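PDB 3UGV: enolase from alpha proteobacterium BAL199, which probably catalyses a magnesium-dependent reaction that starts by removing a proton next to a substrate carboxylate, as enolase-superfamily relatives do, its own substrate being unidentified. Local coordinates for residues L195-D200 with L222-N227; T208-W213 with D243-E248; M298-R303 with T326-E331; G309-A314 with A334-V339. One frame throughout, in Å; residues are numbered along the deposited sequence.

Contact 1 (L195-D200 with L222-N227); sequences LRMGRD and LMVDFN. With MG (magnesium ion), chain B.
M197 lays its long, unbranched side chain across V224 and F226. With CG anti to the carbonyl carbon (chi1 -72°) and the rest of the chain extended, its CE comes within 3.6 Å of V224 CG2, and the two side chains cross at about a right angle. Nearer the backbone, M197 CB sits over a face of F226, 4.1 Å from the ring centroid, while the sulfur stands obliquely in a looser Met-aromatic contact. An alanine here would keep the CB but is likely to leave a gap beside V224 where CG, SD and CE now lie. Alongside, L195 CD2 packs 4.1 Å from V224 CG2, the same greasy face of the sheet continued. The backbones run parallel: L195 N donates to M223 O (2.6 Å), D225 N to L195 O and M197 N to D225 O. On the other face R196 and D225 turn to the polar edge. R196 NE and N227 ND2 both donate to one water, and R196 NH1 reaches on to the carbonyls of S163 and G165. D225 OD2 binds magnesium at 2.0 Å, while OD1 accepts from N227 N (2.7 Å), an Asx turn that steadies the carboxylate. This is a parallel beta-alpha-beta unit of the enolase-type barrel, with the metal at the C-terminal strand ends, where E251 and E277 complete the protein's share of ligands.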
# COMPACT_ATOMS: atom_id res chain seq x y z
N LEU F 195 -18.65 -26.73 -17.34
CA LEU F 195 -18.54 -26.60 -18.78
C LEU F 195 -17.09 -26.21 -19.15
O LEU F 195 -16.58 -25.21 -18.67
CB LEU F 195 -19.53 -25.55 -19.27
CG LEU F 195 -19.51 -25.20 -20.75
CD1 LEU F 195 -19.93 -26.41 -21.53
CD2 LEU F 195 -20.42 -24.02 -21.04
N ARG F 196 -16.44 -27.02 -19.99
CA ARG F 196 -15.07 -26.68 -20.38
C ARG F 196 -15.06 -25.73 -21.57
O ARG F 196 -15.86 -25.85 -22.50
CB ARG F 196 -14.24 -27.93 -20.68
CG ARG F 196 -13.66 -28.62 -19.45
CD ARG F 196 -14.66 -29.53 -18.71
NE ARG F 196 -14.07 -30.07 -17.48
CZ ARG F 196 -14.57 -31.10 -16.79
NH1 ARG F 196 -15.67 -31.70 -17.22
NH2 ARG F 196 -13.96 -31.53 -15.68
N MET F 197 -14.15 -24.77 -21.53
CA MET F 197 -13.99 -23.81 -22.62
C MET F 197 -12.53 -23.74 -23.07
O MET F 197 -11.62 -24.24 -22.39
CB MET F 197 -14.47 -22.42 -22.21
CG MET F 197 -16.00 -22.29 -22.07
SD MET F 197 -16.54 -20.55 -22.16
CE MET F 197 -18.32 -20.71 -22.06
N GLY F 198 -12.30 -23.12 -24.22
CA GLY F 198 -10.96 -23.01 -24.76
C GLY F 198 -10.85 -23.50 -26.20
O GLY F 198 -9.79 -23.94 -26.62
N ARG F 199 -11.95 -23.44 -26.95
CA ARG F 199 -11.90 -23.79 -28.36
C ARG F 199 -11.01 -22.79 -29.11
O ARG F 199 -10.69 -21.73 -28.59
CB ARG F 199 -13.30 -23.82 -28.94
CG ARG F 199 -14.06 -25.06 -28.52
CD ARG F 199 -15.55 -24.89 -28.65
NE ARG F 199 -16.28 -26.02 -28.09
CZ ARG F 199 -16.65 -26.14 -26.82
NH1 ARG F 199 -16.35 -25.18 -25.95
NH2 ARG F 199 -17.31 -27.21 -26.41
N ASP F 200 -10.60 -23.15 -30.32
CA ASP F 200 -9.83 -22.23 -31.16
C ASP F 200 -10.61 -20.96 -31.44
O ASP F 200 -10.05 -19.86 -31.41
CB ASP F 200 -9.44 -22.89 -32.47
CG ASP F 200 -8.36 -23.94 -32.29
OD1 ASP F 200 -7.34 -23.63 -31.63
OD2 ASP F 200 -8.53 -25.07 -32.79
N LEU F 222 -23.81 -22.84 -14.50
CA LEU F 222 -22.67 -23.31 -15.29
C LEU F 222 -21.34 -22.79 -14.73
O LEU F 222 -21.15 -21.58 -14.56
CB LEU F 222 -22.78 -22.91 -16.75
CG LEU F 222 -24.01 -23.42 -17.49
CD1 LEU F 222 -23.97 -22.92 -18.92
CD2 LEU F 222 -24.04 -24.93 -17.45
N MET F 223 -20.44 -23.71 -14.43
CA MET F 223 -19.10 -23.37 -13.98
C MET F 223 -18.21 -23.58 -15.19
O MET F 223 -18.22 -24.64 -15.80
CB MET F 223 -18.66 -24.28 -12.84
CG MET F 223 -19.39 -24.09 -11.52
SD MET F 223 -21.13 -24.61 -11.56
CE MET F 223 -21.31 -25.15 -9.85
N VAL F 224 -17.43 -22.58 -15.54
CA VAL F 224 -16.61 -22.71 -16.73
C VAL F 224 -15.14 -22.86 -16.34
O VAL F 224 -14.63 -22.11 -15.51
CB VAL F 224 -16.83 -21.52 -17.68
CG1 VAL F 224 -15.55 -21.16 -18.44
CG2 VAL F 224 -17.99 -21.82 -18.62
N ASP F 225 -14.48 -23.84 -16.95
CA ASP F 225 -13.07 -24.11 -16.66
C ASP F 225 -12.24 -24.05 -17.94
O ASP F 225 -12.54 -24.75 -18.91
CB ASP F 225 -12.92 -25.50 -16.04
CG ASP F 225 -11.57 -25.69 -15.36
OD1 ASP F 225 -10.56 -25.02 -15.72
OD2 ASP F 225 -11.52 -26.52 -14.44
N PHE F 226 -11.19 -23.23 -17.92
CA PHE F 226 -10.32 -23.11 -19.08
C PHE F 226 -9.10 -24.00 -18.97
O PHE F 226 -8.34 -24.13 -19.91
CB PHE F 226 -9.83 -21.68 -19.24
CG PHE F 226 -10.84 -20.75 -19.85
CD1 PHE F 226 -10.97 -20.67 -21.22
CD2 PHE F 226 -11.63 -19.94 -19.05
CE1 PHE F 226 -11.88 -19.80 -21.80
CE2 PHE F 226 -12.56 -19.07 -19.62
CZ PHE F 226 -12.68 -19.01 -20.99
N ASN F 227 -8.91 -24.60 -17.80
CA ASN F 227 -7.76 -25.46 -17.55
C ASN F 227 -6.41 -24.83 -17.91
O ASN F 227 -5.59 -25.48 -18.54
CB ASN F 227 -7.92 -26.80 -18.28
CG ASN F 227 -8.97 -27.67 -17.64
OD1 ASN F 227 -8.78 -28.18 -16.54
ND2 ASN F 227 -10.11 -27.84 -18.32
MG MG B . -10.53 -27.25 -12.89
O HOH W 1 -11.74 -29.08 -15.99
O HOH W 2 -9.37 -28.58 -14.01
O HOH W 3 -11.52 -29.03 -12.38
O HOH W 4 -9.17 -25.79 -13.59

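Contact 2 (T208-W213 with D243-E248); sequences TAEAVW and DDLGLE
L245 leaves its loop toward helix 202-216, and nearly every atom of its side chain can be given a neighbour there. Its CB lies 4.2 Å from W213 CZ3, at the far end of the indole. CG, anti to the carbonyl carbon (chi1 -76°), then splits the chain into two methyls that meet neighbouring residues of the helix: CD1 touches A209 CB and CD2 touches E210 OE2, both at 3.9 Å. The small alanine leaves room for the leucine, whereas E210 brings one carboxylate oxygen against the methyl, its other oxygen, OE1, being held in a salt bridge with R218. W213 answers with its six-membered ring: CH2 comes 3.2 Å from L245 O and 3.9 Å from L247 CD2, a mixed polar and apolar setting that an aromatic C-H tolerates well. The indole NE1 is satisfied by T220 O. G246 suits the bend because a side chain at its positive phi of 86° would strike the carbonyl oxygen of L245. Within the same loop, D244 forms a salt bridge with R240 of a neighbouring subunit. Such packing belongs to the outer layer of a beta/alpha barrel: one helix rests on the loop that leads from the next helix, 232-242, into strand 249-251.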
# COMPACT_ATOMS: atom_id res chain seq x y z
N THR F 208 -21.56 -22.79 -27.39
CA THR F 208 -21.75 -23.96 -26.54
C THR F 208 -22.52 -23.65 -25.25
O THR F 208 -23.46 -24.36 -24.89
CB THR F 208 -20.42 -24.62 -26.23
OG1 THR F 208 -19.81 -25.04 -27.44
CG2 THR F 208 -20.63 -25.84 -25.35
N ALA F 209 -22.12 -22.59 -24.55
CA ALA F 209 -22.83 -22.15 -23.35
C ALA F 209 -24.32 -21.92 -23.65
O ALA F 209 -25.20 -22.41 -22.92
CB ALA F 209 -22.19 -20.85 -22.80
N GLU F 210 -24.60 -21.20 -24.73
CA GLU F 210 -25.99 -20.88 -25.10
C GLU F 210 -26.76 -22.16 -25.42
O GLU F 210 -27.90 -22.30 -25.01
CB GLU F 210 -26.05 -19.91 -26.29
CG GLU F 210 -25.36 -18.55 -26.06
CD GLU F 210 -26.09 -17.65 -25.05
OE1 GLU F 210 -27.03 -18.13 -24.38
OE2 GLU F 210 -25.71 -16.46 -24.93
N ALA F 211 -26.12 -23.09 -26.11
CA ALA F 211 -26.76 -24.37 -26.46
C ALA F 211 -27.06 -25.21 -25.21
O ALA F 211 -28.12 -25.84 -25.12
CB ALA F 211 -25.89 -25.15 -27.43
N VAL F 212 -26.13 -25.23 -24.27
CA VAL F 212 -26.34 -25.96 -23.02
C VAL F 212 -27.54 -25.40 -22.25
O VAL F 212 -28.40 -26.14 -21.79
CB VAL F 212 -25.08 -25.92 -22.12
CG1 VAL F 212 -25.43 -26.35 -20.71
CG2 VAL F 212 -23.97 -26.81 -22.69
N TRP F 213 -27.58 -24.08 -22.11
CA TRP F 213 -28.67 -23.44 -21.41
C TRP F 213 -30.01 -23.58 -22.14
O TRP F 213 -31.04 -23.69 -21.50
CB TRP F 213 -28.34 -21.96 -21.18
CG TRP F 213 -27.64 -21.69 -19.88
CD1 TRP F 213 -27.80 -22.37 -18.70
CD2 TRP F 213 -26.68 -20.66 -19.61
NE1 TRP F 213 -27.00 -21.83 -17.72
CE2 TRP F 213 -26.31 -20.77 -18.25
CE3 TRP F 213 -26.10 -19.65 -20.38
CZ2 TRP F 213 -25.38 -19.91 -17.65
CZ3 TRP F 213 -25.18 -18.79 -19.78
CH2 TRP F 213 -24.83 -18.93 -18.43
N ASP F 243 -18.02 -12.39 -19.54
CA ASP F 243 -18.28 -11.85 -18.20
C ASP F 243 -19.75 -11.48 -18.00
O ASP F 243 -20.20 -11.37 -16.87
CB ASP F 243 -17.39 -10.64 -17.91
CG ASP F 243 -17.26 -10.36 -16.42
OD1 ASP F 243 -17.32 -11.32 -15.64
OD2 ASP F 243 -17.10 -9.19 -16.03
N ASP F 244 -20.50 -11.33 -19.08
CA ASP F 244 -21.93 -11.01 -18.95
C ASP F 244 -22.88 -12.15 -19.27
O ASP F 244 -24.10 -11.95 -19.33
CB ASP F 244 -22.28 -9.77 -19.77
CG ASP F 244 -21.56 -8.53 -19.28
OD1 ASP F 244 -21.17 -8.51 -18.09
OD2 ASP F 244 -21.37 -7.59 -20.08
N LEU F 245 -22.35 -13.35 -19.49
CA LEU F 245 -23.17 -14.52 -19.75
C LEU F 245 -23.99 -14.98 -18.55
O LEU F 245 -24.95 -15.72 -18.71
CB LEU F 245 -22.31 -15.70 -20.19
CG LEU F 245 -21.74 -15.76 -21.60
CD1 LEU F 245 -21.25 -17.17 -21.85
CD2 LEU F 245 -22.79 -15.36 -22.63
N GLY F 246 -23.60 -14.59 -17.35
CA GLY F 246 -24.26 -15.10 -16.16
C GLY F 246 -23.71 -16.43 -15.66
O GLY F 246 -24.44 -17.20 -15.04
N LEU F 247 -22.43 -16.69 -15.90
CA LEU F 247 -21.79 -17.92 -15.41
C LEU F 247 -21.67 -17.93 -13.89
O LEU F 247 -21.61 -16.86 -13.27
CB LEU F 247 -20.38 -18.06 -16.00
CG LEU F 247 -20.32 -18.04 -17.52
CD1 LEU F 247 -18.88 -17.93 -17.97
CD2 LEU F 247 -21.01 -19.28 -18.10
N GLU F 248 -21.65 -19.12 -13.30
CA GLU F 248 -21.49 -19.26 -11.86
C GLU F 248 -20.07 -18.87 -11.46
O GLU F 248 -19.85 -18.17 -10.48
CB GLU F 248 -21.78 -20.69 -11.43
CG GLU F 248 -21.45 -20.98 -9.96
CD GLU F 248 -22.55 -20.56 -8.99
OE1 GLU F 248 -23.64 -20.13 -9.46
OE2 GLU F 248 -22.34 -20.68 -7.76

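Contact 3 (M298-R303 with T326-E331); sequences MPDFMR and THLYPE
H327 ND1 donates to D300 OD2 at 2.6 Å, meeting the oxygen's anti lone pair, and that oxygen lies close to the plane of the imidazole, which restrains the rotation of the ring. D300 can do this because its CG stands anti to the backbone N (chi1 173°). Its other oxygen, OD1, caps the short, weakly bonded helix that follows, accepting from M302 N (2.9 Å) above the carboxylate plane and weakly from R303 N. R303 NH1 adds a long ion pair to OD2, charge only, while it hydrogen-bonds to E277 O; NH2 serves F117 O of a neighbouring subunit. Replacing D300 with an alanine would remove the carboxylate, which is likely to leave H327 ND1 without its partner, the ring freer to turn and the helix start without its side-chain cap. Among the backbone groups, H327 N gives P299 O a weak bond, while L328 N is held by E347 OE2. T326 OG1 pairs with E347 N, and Y329 OH with E76 N. Apolar atoms close the rest: M298 CE touches H327 CD2 at 3.4 Å, and F301 CB lies over the Y329 ring, 4.2 Å from its centroid. H327 NE2 lies near the magnesium ion. A histidine held by an aspartate beside the metal recalls the histidine-aspartate pair of mandelate racemase, so a similar part in proton transfer is plausible here, though unproven.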
# COMPACT_ATOMS: atom_id res chain seq x y z
N MET F 298 -10.82 -23.71 -4.68
CA MET F 298 -11.21 -25.12 -4.64
C MET F 298 -9.99 -26.04 -4.56
O MET F 298 -9.50 -26.51 -5.59
CB MET F 298 -12.08 -25.50 -5.86
CG MET F 298 -11.50 -25.04 -7.20
SD MET F 298 -12.51 -25.51 -8.64
CE MET F 298 -12.00 -27.20 -8.87
N PRO F 299 -9.51 -26.32 -3.34
CA PRO F 299 -8.32 -27.17 -3.20
C PRO F 299 -8.55 -28.62 -3.63
O PRO F 299 -9.65 -29.16 -3.48
CB PRO F 299 -8.02 -27.11 -1.70
CG PRO F 299 -8.67 -25.87 -1.24
CD PRO F 299 -9.93 -25.76 -2.05
N ASP F 300 -7.51 -29.22 -4.18
CA ASP F 300 -7.48 -30.61 -4.57
C ASP F 300 -6.79 -31.38 -3.44
O ASP F 300 -5.76 -30.92 -2.94
CB ASP F 300 -6.68 -30.73 -5.86
CG ASP F 300 -6.44 -32.17 -6.27
OD1 ASP F 300 -5.56 -32.81 -5.66
OD2 ASP F 300 -7.11 -32.65 -7.20
N PHE F 301 -7.33 -32.54 -3.04
CA PHE F 301 -6.83 -33.25 -1.84
C PHE F 301 -5.42 -33.85 -1.93
O PHE F 301 -4.73 -34.00 -0.92
CB PHE F 301 -7.85 -34.30 -1.37
CG PHE F 301 -9.13 -33.68 -0.89
CD1 PHE F 301 -9.25 -33.21 0.41
CD2 PHE F 301 -10.20 -33.53 -1.75
CE1 PHE F 301 -10.41 -32.61 0.84
CE2 PHE F 301 -11.38 -32.93 -1.33
CZ PHE F 301 -11.48 -32.47 -0.03
N MET F 302 -4.98 -34.21 -3.13
CA MET F 302 -3.61 -34.69 -3.24
C MET F 302 -2.60 -33.54 -3.17
O MET F 302 -1.43 -33.78 -2.86
CB MET F 302 -3.40 -35.53 -4.49
CG MET F 302 -3.08 -34.74 -5.72
SD MET F 302 -2.67 -35.79 -7.12
CE MET F 302 -2.69 -34.59 -8.46
N ARG F 303 -3.05 -32.31 -3.42
CA ARG F 303 -2.14 -31.17 -3.48
C ARG F 303 -2.20 -30.30 -2.22
O ARG F 303 -1.18 -29.76 -1.79
CB ARG F 303 -2.43 -30.30 -4.71
CG ARG F 303 -2.18 -30.96 -6.05
CD ARG F 303 -2.23 -29.97 -7.22
NE ARG F 303 -2.16 -30.66 -8.51
CZ ARG F 303 -3.21 -30.94 -9.29
NH1 ARG F 303 -4.43 -30.56 -8.94
NH2 ARG F 303 -3.04 -31.59 -10.43
N THR F 326 -14.66 -28.09 -3.56
CA THR F 326 -13.70 -29.19 -3.65
C THR F 326 -13.21 -29.43 -5.07
O THR F 326 -13.77 -28.91 -6.03
CB THR F 326 -14.27 -30.52 -3.14
OG1 THR F 326 -15.41 -30.89 -3.94
CG2 THR F 326 -14.68 -30.42 -1.68
N HIS F 327 -12.17 -30.22 -5.18
CA HIS F 327 -11.72 -30.70 -6.47
C HIS F 327 -11.34 -32.16 -6.39
O HIS F 327 -10.47 -32.54 -5.60
CB HIS F 327 -10.53 -29.91 -6.97
CG HIS F 327 -10.02 -30.37 -8.29
ND1 HIS F 327 -8.84 -31.08 -8.42
CD2 HIS F 327 -10.53 -30.25 -9.53
CE1 HIS F 327 -8.64 -31.35 -9.70
NE2 HIS F 327 -9.66 -30.87 -10.39
N LEU F 328 -12.00 -32.97 -7.21
CA LEU F 328 -11.86 -34.42 -7.19
C LEU F 328 -12.20 -35.03 -5.82
O LEU F 328 -12.70 -34.34 -4.91
CB LEU F 328 -10.46 -34.83 -7.69
CG LEU F 328 -10.13 -34.40 -9.12
CD1 LEU F 328 -8.70 -34.79 -9.51
CD2 LEU F 328 -11.13 -34.99 -10.11
N TYR F 329 -11.96 -36.33 -5.68
CA TYR F 329 -12.15 -37.05 -4.41
C TYR F 329 -13.49 -36.76 -3.76
O TYR F 329 -13.54 -36.26 -2.64
CB TYR F 329 -11.03 -36.71 -3.43
CG TYR F 329 -9.66 -36.83 -4.05
CD1 TYR F 329 -8.97 -38.03 -4.01
CD2 TYR F 329 -9.07 -35.75 -4.68
CE1 TYR F 329 -7.72 -38.15 -4.58
CE2 TYR F 329 -7.81 -35.86 -5.27
CZ TYR F 329 -7.14 -37.07 -5.21
OH TYR F 329 -5.90 -37.20 -5.77
N PRO F 330 -14.59 -37.10 -4.44
CA PRO F 330 -15.93 -36.75 -3.98
C PRO F 330 -16.23 -37.33 -2.61
O PRO F 330 -16.94 -36.70 -1.82
CB PRO F 330 -16.85 -37.37 -5.05
CG PRO F 330 -15.99 -37.51 -6.23
CD PRO F 330 -14.61 -37.78 -5.74
N GLU F 331 -15.69 -38.51 -2.31
CA GLU F 331 -15.96 -39.11 -0.99
C GLU F 331 -15.31 -38.35 0.18
O GLU F 331 -16.02 -37.92 1.08
CB GLU F 331 -15.60 -40.60 -0.97
CG GLU F 331 -16.33 -41.41 -2.02
CD GLU F 331 -15.74 -41.23 -3.41
OE1 GLU F 331 -14.57 -40.81 -3.51
OE2 GLU F 331 -16.45 -41.50 -4.40

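Contact 4 (G309-A314 with A334-V339); sequences GWMRAA and AHVMRV
W310 and V336 make the heart of this helix-to-helix contact through a CH-pi interaction. V336 CG2 stands almost squarely over the five-membered ring, 3.6 Å from its centroid and 11° off the normal. The indole is carried there by a chi1 of 174°, which sets CG anti to the backbone N and sends the ring outward from its helix. A beta-branched valine fits well, since both CB and CG2 can lie against the flat surface: CB is 3.6 Å from W310 CD1.

Sulfur supplies the second kind of contact. M337 SD approaches the six-membered ring obliquely, 3.9 Å from W310 CZ2, a Met-aromatic contact.

Aliphatic packing comes third. M311 bends at chi2 and chi3, and its CE presses on V339 CG2 at 3.7 Å, the two side chains crossing at about a right angle. Its SD also passes V336 CG1 at 4.3 Å. A flexible methionine suits this margin because it can bend to fit two valines at once.

No hydrogen bond joins the two segments directly. The one polar atom of the indole, NE1, is instead bonded to T340 OG1, and that same hydroxyl is hydrogen-bonded with V336 O, tying the ring to the chain just past the second segment.

Among its neighbours, helix 306-320 thus leans on helix 330-337. F301 of the preceding short helix stacks on W310, strand 157-162 meets A334 and M337 through V158, and R312 reaches E341 of a neighbouring subunit.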
# COMPACT_ATOMS: atom_id res chain seq x y z
N GLY F 309 -4.35 -30.92 5.49
CA GLY F 309 -4.23 -29.67 4.75
C GLY F 309 -5.56 -28.99 4.46
O GLY F 309 -5.65 -27.77 4.52
N TRP F 310 -6.59 -29.77 4.14
CA TRP F 310 -7.90 -29.17 3.88
C TRP F 310 -8.42 -28.43 5.10
O TRP F 310 -8.93 -27.31 4.98
CB TRP F 310 -8.92 -30.22 3.44
CG TRP F 310 -10.30 -29.62 3.30
CD1 TRP F 310 -11.18 -29.36 4.30
CD2 TRP F 310 -10.92 -29.15 2.09
NE1 TRP F 310 -12.31 -28.78 3.79
CE2 TRP F 310 -12.18 -28.65 2.44
CE3 TRP F 310 -10.53 -29.13 0.74
CZ2 TRP F 310 -13.06 -28.12 1.49
CZ3 TRP F 310 -11.41 -28.60 -0.19
CH2 TRP F 310 -12.66 -28.11 0.19
N MET F 311 -8.30 -29.04 6.27
CA MET F 311 -8.87 -28.44 7.48
C MET F 311 -8.16 -27.14 7.81
O MET F 311 -8.79 -26.18 8.26
CB MET F 311 -8.84 -29.41 8.68
CG MET F 311 -9.69 -30.69 8.52
SD MET F 311 -11.39 -30.45 7.94
CE MET F 311 -12.04 -29.38 9.21
N ARG F 312 -6.85 -27.11 7.61
CA ARG F 312 -6.08 -25.90 7.83
C ARG F 312 -6.48 -24.80 6.85
O ARG F 312 -6.60 -23.63 7.21
CB ARG F 312 -4.59 -26.19 7.75
CG ARG F 312 -4.12 -26.98 8.97
CD ARG F 312 -2.70 -27.48 8.84
NE ARG F 312 -2.46 -28.57 9.79
CZ ARG F 312 -1.26 -29.04 10.11
NH1 ARG F 312 -0.16 -28.51 9.57
NH2 ARG F 312 -1.15 -30.04 10.97
N ALA F 313 -6.72 -25.21 5.60
CA ALA F 313 -7.09 -24.29 4.54
C ALA F 313 -8.50 -23.80 4.77
O ALA F 313 -8.81 -22.65 4.48
CB ALA F 313 -6.96 -24.97 3.17
N ALA F 314 -9.36 -24.67 5.31
CA ALA F 314 -10.72 -24.28 5.68
C ALA F 314 -10.67 -23.17 6.71
O ALA F 314 -11.51 -22.26 6.70
CB ALA F 314 -11.49 -25.48 6.25
N ALA F 334 -17.00 -34.95 0.24
CA ALA F 334 -18.28 -34.81 0.93
C ALA F 334 -18.11 -34.82 2.46
O ALA F 334 -18.79 -34.06 3.17
CB ALA F 334 -19.28 -35.87 0.46
N HIS F 335 -17.20 -35.65 2.96
CA HIS F 335 -16.95 -35.70 4.40
C HIS F 335 -16.48 -34.36 4.97
O HIS F 335 -17.10 -33.85 5.90
CB HIS F 335 -15.98 -36.83 4.77
CG HIS F 335 -16.63 -38.17 4.88
ND1 HIS F 335 -17.23 -38.62 6.04
CD2 HIS F 335 -16.79 -39.16 3.97
CE1 HIS F 335 -17.72 -39.83 5.84
NE2 HIS F 335 -17.47 -40.18 4.59
N VAL F 336 -15.41 -33.79 4.41
CA VAL F 336 -14.87 -32.54 4.95
C VAL F 336 -15.77 -31.35 4.68
O VAL F 336 -15.77 -30.39 5.45
CB VAL F 336 -13.43 -32.21 4.46
CG1 VAL F 336 -12.45 -33.27 4.88
CG2 VAL F 336 -13.40 -32.03 2.94
N MET F 337 -16.54 -31.40 3.59
CA MET F 337 -17.48 -30.31 3.29
C MET F 337 -18.56 -30.20 4.36
O MET F 337 -19.12 -29.12 4.57
CB MET F 337 -18.12 -30.45 1.90
CG MET F 337 -17.16 -30.18 0.76
SD MET F 337 -16.84 -28.43 0.56
CE MET F 337 -18.28 -27.94 -0.40
N ARG F 338 -18.83 -31.31 5.03
CA ARG F 338 -19.80 -31.34 6.12
C ARG F 338 -19.33 -30.53 7.33
O ARG F 338 -20.14 -30.11 8.14
CB ARG F 338 -20.12 -32.79 6.55
CG ARG F 338 -20.95 -33.58 5.55
CD ARG F 338 -22.36 -33.03 5.40
NE ARG F 338 -23.08 -33.04 6.67
CZ ARG F 338 -24.36 -32.66 6.82
NH1 ARG F 338 -25.07 -32.25 5.78
NH2 ARG F 338 -24.93 -32.71 8.02
N VAL F 339 -18.02 -30.32 7.45
CA VAL F 339 -17.51 -29.51 8.55
C VAL F 339 -16.73 -28.30 8.06
O VAL F 339 -15.98 -27.70 8.83
CB VAL F 339 -16.61 -30.31 9.48
CG1 VAL F 339 -17.39 -31.45 10.10
CG2 VAL F 339 -15.40 -30.84 8.72

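The four contacts fall into two pairs within the enolase-type C-terminal barrel. Contacts 1 and 2, their centres 11 Å apart, touch, a probable hydrogen bond linking L222 to E248 in the loop before strand 249-251; their segments alternate along the chain through strand 192-196, helix 202-216, strand 221-225 and that loop. Contacts 3 and 4 come later, also alternating, their centres 10 Å apart, and share helix 330-337 and an apolar core of F301, T326, W310, V336 and M337. Between the pairs, contacts 1 and 3 are about 19 Å apart by centres: contact 1 supplies a magnesium ligand, and contact 3 brings H327 close to the same ion. Contacts 2 and 4, some 30 Å apart, pack helices farther from the metal.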